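Putative ABC-transporter ATP-binding protein (Alicyclobacillus acidocaldarius, PDB 1Z47) probably binds and hydrolyses ATP as the ATPase subunit CysA of a putative ABC transporter for sulfate. Local coordinates at residues B[150-155]-B[182-187]; B[126-131]-B[161-166]. All blocks are in the same frame, centred on the assembly; numbering follows the deposited sequence.

Contact 1 of 2, residues B[150-155]-B[182-187]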
loop_
_atom_site.group_PDB
_atom_site.type_symbol
_atom_site.label_atom_id
_atom_site.label_comp_id
_atom_site.label_asym_id
_atom_site.label_seq_id
_atom_site.Cartn_x
_atom_site.Cartn_y
_atom_site.Cartn_z
ATOM N N GLN B 150 1.504 8.033 17.831
ATOM C CA GLN B 150 1.235 7.933 19.263
ATOM C C GLN B 150 -0.240 8.212 19.552
ATOM O O GLN B 150 -0.821 7.599 20.437
ATOM C CB GLN B 150 2.128 8.904 20.061
ATOM C CG GLN B 150 3.624 8.599 19.933
ATOM C CD GLN B 150 4.515 9.735 20.416
ATOM O OE1 GLN B 150 4.156 10.911 20.328
ATOM N NE2 GLN B 150 5.694 9.387 20.903
ATOM N N GLN B 151 -0.861 9.119 18.802
ATOM C CA GLN B 151 -2.274 9.415 19.030
ATOM C C GLN B 151 -3.165 8.199 18.781
ATOM O O GLN B 151 -4.209 8.051 19.423
ATOM C CB GLN B 151 -2.746 10.583 18.152
ATOM C CG GLN B 151 -2.296 11.952 18.686
ATOM C CD GLN B 151 -2.826 13.118 17.859
ATOM O OE1 GLN B 151 -2.059 13.804 17.188
ATOM N NE2 GLN B 151 -4.143 13.347 17.909
ATOM N N GLN B 152 -2.769 7.347 17.835
ATOM C CA GLN B 152 -3.534 6.118 17.544
ATOM C C GLN B 152 -3.346 5.134 18.700
ATOM O O GLN B 152 -4.262 4.398 19.048
ATOM C CB GLN B 152 -3.054 5.457 16.244
ATOM C CG GLN B 152 -3.387 6.230 14.984
ATOM C CD GLN B 152 -4.854 6.599 14.908
ATOM O OE1 GLN B 152 -5.729 5.775 15.187
ATOM N NE2 GLN B 152 -5.133 7.847 14.530
ATOM N N ARG B 153 -2.156 5.098 19.292
ATOM C CA ARG B 153 -1.970 4.192 20.417
ATOM C C ARG B 153 -2.893 4.631 21.562
ATOM O O ARG B 153 -3.467 3.797 22.275
ATOM C CB ARG B 153 -0.509 4.167 20.887
ATOM C CG ARG B 153 0.476 3.717 19.808
ATOM C CD ARG B 153 1.688 2.962 20.377
ATOM N NE ARG B 153 2.517 3.749 21.295
ATOM C CZ ARG B 153 3.452 4.626 20.938
ATOM N NH1 ARG B 153 4.136 5.271 21.878
ATOM N NH2 ARG B 153 3.724 4.860 19.659
ATOM N N VAL B 154 -3.069 5.936 21.727
ATOM C CA VAL B 154 -3.925 6.439 22.798
ATOM C C VAL B 154 -5.391 6.093 22.529
ATOM O O VAL B 154 -6.127 5.730 23.438
ATOM C CB VAL B 154 -3.762 7.990 22.991
ATOM C CG1 VAL B 154 -4.704 8.492 24.079
ATOM C CG2 VAL B 154 -2.318 8.328 23.375
ATOM N N ALA B 155 -5.807 6.185 21.270
ATOM C CA ALA B 155 -7.182 5.873 20.897
ATOM C C ALA B 155 -7.475 4.392 21.171
ATOM O O ALA B 155 -8.553 4.031 21.651
ATOM C CB ALA B 155 -7.410 6.214 19.386
ATOM N N ARG B 182 2.193 0.861 8.468
ATOM C CA ARG B 182 2.679 -0.503 8.602
ATOM C C ARG B 182 3.119 -0.816 10.026
ATOM O O ARG B 182 2.887 -1.930 10.522
ATOM C CB ARG B 182 3.827 -0.772 7.616
ATOM C CG ARG B 182 3.379 -0.803 6.154
ATOM C CD ARG B 182 4.456 -1.364 5.242
ATOM N NE ARG B 182 4.363 -0.783 3.904
ATOM C CZ ARG B 182 5.124 -1.137 2.869
ATOM N NH1 ARG B 182 6.052 -2.084 3.010
ATOM N NH2 ARG B 182 4.961 -0.539 1.689
ATOM N N GLU B 183 3.763 0.139 10.690
ATOM C CA GLU B 183 4.180 -0.113 12.068
ATOM C C GLU B 183 2.921 -0.210 12.908
ATOM O O GLU B 183 2.833 -1.033 13.810
ATOM C CB GLU B 183 5.082 1.007 12.609
ATOM C CG GLU B 183 6.400 1.161 11.868
ATOM C CD GLU B 183 7.221 2.343 12.366
ATOM O OE1 GLU B 183 8.293 2.618 11.774
ATOM O OE2 GLU B 183 6.797 2.996 13.353
ATOM N N LEU B 184 1.933 0.623 12.608
ATOM C CA LEU B 184 0.687 0.568 13.366
ATOM C C LEU B 184 -0.038 -0.780 13.286
ATOM O O LEU B 184 -0.477 -1.332 14.311
ATOM C CB LEU B 184 -0.264 1.685 12.906
ATOM C CG LEU B 184 -0.014 3.052 13.549
ATOM C CD1 LEU B 184 -1.060 4.041 13.071
ATOM C CD2 LEU B 184 -0.054 2.906 15.087
ATOM N N ARG B 185 -0.184 -1.327 12.081
ATOM C CA ARG B 185 -0.894 -2.597 11.972
ATOM C C ARG B 185 -0.163 -3.688 12.741
ATOM O O ARG B 185 -0.798 -4.565 13.297
ATOM C CB ARG B 185 -1.064 -3.017 10.512
ATOM C CG ARG B 185 0.221 -3.332 9.813
ATOM C CD ARG B 185 -0.053 -3.988 8.458
ATOM N NE ARG B 185 1.034 -3.772 7.507
ATOM C CZ ARG B 185 2.329 -3.960 7.767
ATOM N NH1 ARG B 185 2.732 -4.377 8.963
ATOM N NH2 ARG B 185 3.231 -3.722 6.820
ATOM N N THR B 186 1.166 -3.633 12.785
ATOM C CA THR B 186 1.922 -4.641 13.519
ATOM C C THR B 186 1.658 -4.474 15.017
ATOM O O THR B 186 1.599 -5.450 15.766
ATOM C CB THR B 186 3.442 -4.526 13.227
ATOM O OG1 THR B 186 3.691 -4.948 11.882
ATOM C CG2 THR B 186 4.248 -5.404 14.164
ATOM N N PHE B 187 1.459 -3.234 15.440
ATOM C CA PHE B 187 1.192 -2.953 16.841
ATOM C C PHE B 187 -0.200 -3.424 17.239
ATOM O O PHE B 187 -0.372 -4.085 18.281
ATOM C CB PHE B 187 1.324 -1.455 17.095
ATOM C CG PHE B 187 0.967 -1.054 18.481
ATOM C CD1 PHE B 187 1.674 -1.554 19.559
ATOM C CD2 PHE B 187 -0.071 -0.166 18.707
ATOM C CE1 PHE B 187 1.345 -1.176 20.850
ATOM C CE2 PHE B 187 -0.405 0.214 19.982
ATOM C CZ PHE B 187 0.307 -0.288 21.059
#
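Arg-153 lays its aliphatic stem over the ring of Phe-187, in one of two touches between helices of the ABC ATPase fold: helix 148-160, whose start overlaps the LSGGQ signature sequence, and helix 178-195, which follows the strand ending in the Walker B aspartate. The arginine can be followed atom by atom. Its CB passes 4.1 Å from Phe-187 CE2, near the rim of the ring. CG comes closer, 3.6 Å from the same CE2. CD makes the main contact, a CH-pi interaction over one face, 3.8 Å from the ring centroid and 27° off the normal, with CE2 and CZ its nearest ring atoms. The chain bends at CG-CD (chi3 -62°), and beyond the bend the polar end leaves the ring: NE donates to the carbonyl oxygen of Met-133 and NH1 to that of Arg-134, two bonds that fix the rotation of the guanidinium. Its plane stands nearly perpendicular to that of the phenylalanine, so the ring receives methylene and not a stacked cation. Phe-187 also touches Met-133, which ties the ring to the chain segment that holds the arginine. With an alanine in place of Phe-187, Arg-153 CG and CD would probably lose the ring face beneath them, and a gap would open between the two helices. The second touch is wholly aliphatic. Leu-184 points toward helix 148-160 and crosses Gln-152 at about a right angle, while Phe-173 touches both side chains. Here the glutamine acts through its hydrocarbon part, because it folds at chi2 (-52°) and carries its amide away from the leucine. Leu-184 CD1 rests 3.7 Å from Gln-152 CG and 4.0 Å from Gln-152 CB, and the other methyl, CD2, lies 4.1 Å from that same CB.

Contact 2 of 2, residues B[126-131]-B[161-166]; sequences VRELLR and APRPQV
Where the helix after the ABC signature sequence gives way to the loop leading into the Walker B strand, Ala-161 meets Leu-129 of helix 119-132. The two helices follow each other in the chain, and here the earlier one packs against the exit of the later one. A single methyl does the work: Leu-129 CD1 comes to 3.4 Å from Ala-161 CA, a tighter approach than carbon pairs usually make, and 3.8 Å from Ala-161 CB. The backbone N of Ala-161 is also close, 3.7 Å from that methyl, which therefore sits against the main chain as much as against the small side chain. Leu-129 leaves its helix toward the loop, and with CD1 anti to CA (chi2 169°) that methyl is carried out to the loop's main chain. Leu-112 adds to the apolar surroundings of Ala-161.

Beside this buried pair lies an exposed, charged margin. Arg-163 is the first residue past the helix to abandon helical angles, and it does so with positive phi. The end of its side chain approaches Glu-128, whose OE1 lies oblique to the guanidinium plane and stays 4.4 Å from Arg-163 NH2, longer than a salt bridge. The glutamate's stronger partner is Arg-125, which is salt-bridged to OE2 and also donates to the carbonyl oxygen of Ala-161. Arg-125 thus links the helix and the loop directly. With two arginines beside one carboxylate, Glu-128 is likely to remain ionised, its charge paired chiefly with Arg-125 and only loosely attracted to Arg-163.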
loop_
_atom_site.group_PDB
_atom_site.type_symbol
_atom_site.label_atom_id
_atom_site.label_comp_id
_atom_site.label_asym_id
_atom_site.label_seq_id
_atom_site.Cartn_x
_atom_site.Cartn_y
_atom_site.Cartn_z
ATOM N N VAL B 126 -5.825 2.110 34.176
ATOM C CA VAL B 126 -5.225 3.073 33.247
ATOM C C VAL B 126 -3.722 2.926 33.166
ATOM O O VAL B 126 -3.154 2.834 32.071
ATOM C CB VAL B 126 -5.601 4.505 33.631
ATOM C CG1 VAL B 126 -4.843 5.533 32.735
ATOM C CG2 VAL B 126 -7.103 4.662 33.496
ATOM N N ARG B 127 -3.063 2.864 34.315
ATOM C CA ARG B 127 -1.620 2.738 34.307
ATOM C C ARG B 127 -1.209 1.461 33.625
ATOM O O ARG B 127 -0.157 1.395 32.978
ATOM C CB ARG B 127 -1.078 2.810 35.740
ATOM C CG ARG B 127 -1.474 4.127 36.390
ATOM C CD ARG B 127 -0.773 4.418 37.700
ATOM N NE ARG B 127 -1.306 5.651 38.286
ATOM C CZ ARG B 127 -1.161 6.869 37.764
ATOM N NH1 ARG B 127 -0.483 7.049 36.633
ATOM N NH2 ARG B 127 -1.719 7.913 38.369
ATOM N N GLU B 128 -2.062 0.450 33.762
ATOM C CA GLU B 128 -1.831 -0.849 33.158
ATOM C C GLU B 128 -1.771 -0.686 31.637
ATOM O O GLU B 128 -0.826 -1.126 30.995
ATOM C CB GLU B 128 -2.987 -1.795 33.516
ATOM C CG GLU B 128 -2.765 -3.253 33.111
ATOM C CD GLU B 128 -4.065 -4.056 32.980
ATOM O OE1 GLU B 128 -4.981 -3.911 33.829
ATOM O OE2 GLU B 128 -4.165 -4.853 32.017
ATOM N N LEU B 129 -2.808 -0.071 31.077
ATOM C CA LEU B 129 -2.892 0.137 29.637
ATOM C C LEU B 129 -1.762 1.018 29.103
ATOM O O LEU B 129 -1.150 0.705 28.078
ATOM C CB LEU B 129 -4.247 0.750 29.284
ATOM C CG LEU B 129 -5.426 -0.203 29.468
ATOM C CD1 LEU B 129 -6.739 0.559 29.368
ATOM C CD2 LEU B 129 -5.333 -1.302 28.418
ATOM N N LEU B 130 -1.469 2.105 29.810
ATOM C CA LEU B 130 -0.415 3.019 29.364
ATOM C C LEU B 130 0.960 2.362 29.271
ATOM O O LEU B 130 1.696 2.600 28.310
ATOM C CB LEU B 130 -0.355 4.266 30.269
ATOM C CG LEU B 130 -1.597 5.166 30.267
ATOM C CD1 LEU B 130 -1.341 6.360 31.181
ATOM C CD2 LEU B 130 -1.926 5.639 28.847
ATOM N N ARG B 131 1.327 1.541 30.252
ATOM C CA ARG B 131 2.624 0.890 30.188
ATOM C C ARG B 131 2.609 -0.173 29.105
ATOM O O ARG B 131 3.580 -0.315 28.360
ATOM C CB ARG B 131 2.999 0.269 31.537
ATOM C CG ARG B 131 3.469 1.308 32.548
ATOM C CD ARG B 131 3.415 0.779 33.974
ATOM N NE ARG B 131 2.132 0.139 34.265
ATOM C CZ ARG B 131 1.631 -0.015 35.488
ATOM N NH1 ARG B 131 2.299 0.434 36.543
ATOM N NH2 ARG B 131 0.469 -0.634 35.654
ATOM N N ALA B 161 -9.934 0.377 27.556
ATOM C CA ALA B 161 -10.079 0.584 28.994
ATOM C C ALA B 161 -11.199 -0.223 29.663
ATOM O O ALA B 161 -10.937 -0.976 30.610
ATOM C CB ALA B 161 -10.251 2.078 29.293
ATOM N N PRO B 162 -12.450 -0.076 29.185
ATOM C CA PRO B 162 -13.632 -0.766 29.710
ATOM C C PRO B 162 -13.640 -2.274 29.519
ATOM O O PRO B 162 -14.568 -2.945 29.970
ATOM C CB PRO B 162 -14.785 -0.107 28.958
ATOM C CG PRO B 162 -14.245 1.234 28.568
ATOM C CD PRO B 162 -12.851 0.883 28.142
ATOM N N ARG B 163 -12.630 -2.808 28.837
ATOM C CA ARG B 163 -12.539 -4.247 28.610
ATOM C C ARG B 163 -13.654 -4.712 27.647
ATOM O O ARG B 163 -14.425 -5.622 27.962
ATOM C CB ARG B 163 -12.664 -4.973 29.962
ATOM C CG ARG B 163 -12.058 -6.376 30.026
ATOM C CD ARG B 163 -10.768 -6.396 30.852
ATOM N NE ARG B 163 -10.846 -5.500 32.009
ATOM C CZ ARG B 163 -9.874 -5.336 32.905
ATOM N NH1 ARG B 163 -10.029 -4.491 33.918
ATOM N NH2 ARG B 163 -8.747 -6.027 32.795
ATOM N N PRO B 164 -13.759 -4.081 26.459
ATOM C CA PRO B 164 -14.805 -4.478 25.500
ATOM C C PRO B 164 -14.679 -5.924 25.064
ATOM O O PRO B 164 -13.592 -6.500 25.086
ATOM C CB PRO B 164 -14.587 -3.521 24.320
ATOM C CG PRO B 164 -14.003 -2.305 24.980
ATOM C CD PRO B 164 -13.027 -2.898 25.977
ATOM N N GLN B 165 -15.801 -6.504 24.657
ATOM C CA GLN B 165 -15.828 -7.885 24.178
ATOM C C GLN B 165 -15.341 -7.876 22.722
ATOM O O GLN B 165 -14.591 -8.762 22.282
ATOM C CB GLN B 165 -17.260 -8.430 24.172
ATOM C CG GLN B 165 -17.755 -9.120 25.431
ATOM C CD GLN B 165 -19.125 -9.762 25.200
ATOM O OE1 GLN B 165 -19.274 -10.645 24.350
ATOM N NE2 GLN B 165 -20.131 -9.311 25.951
ATOM N N VAL B 166 -15.806 -6.870 21.990
ATOM C CA VAL B 166 -15.461 -6.707 20.583
ATOM C C VAL B 166 -14.759 -5.374 20.324
ATOM O O VAL B 166 -15.104 -4.344 20.889
ATOM C CB VAL B 166 -16.724 -6.808 19.691
ATOM C CG1 VAL B 166 -16.321 -6.749 18.223
ATOM C CG2 VAL B 166 -17.475 -8.129 19.972
#

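In the fold
Helix 148-160 joins the two contacts: its first half packs on helix 178-195 in contact 1, and the loop that leaves it packs on helix 119-132 in contact 2. The centres lie 15 Å apart and the nearest atoms about 6 Å, so the two do not touch. Helix 119-132 also leads into Met-133 and Arg-134, whose carbonyl oxygens hold the arginine of contact 1. Along the chain the segments alternate and involve three successive helices, 119-132, 148-160 and 178-195. As is usual in ABC ATPases, this region borders elements of nucleotide handling: the signature sequence lies at the start of helix 148-160, and the loop of contact 2 runs into the Walker B strand, 166-170.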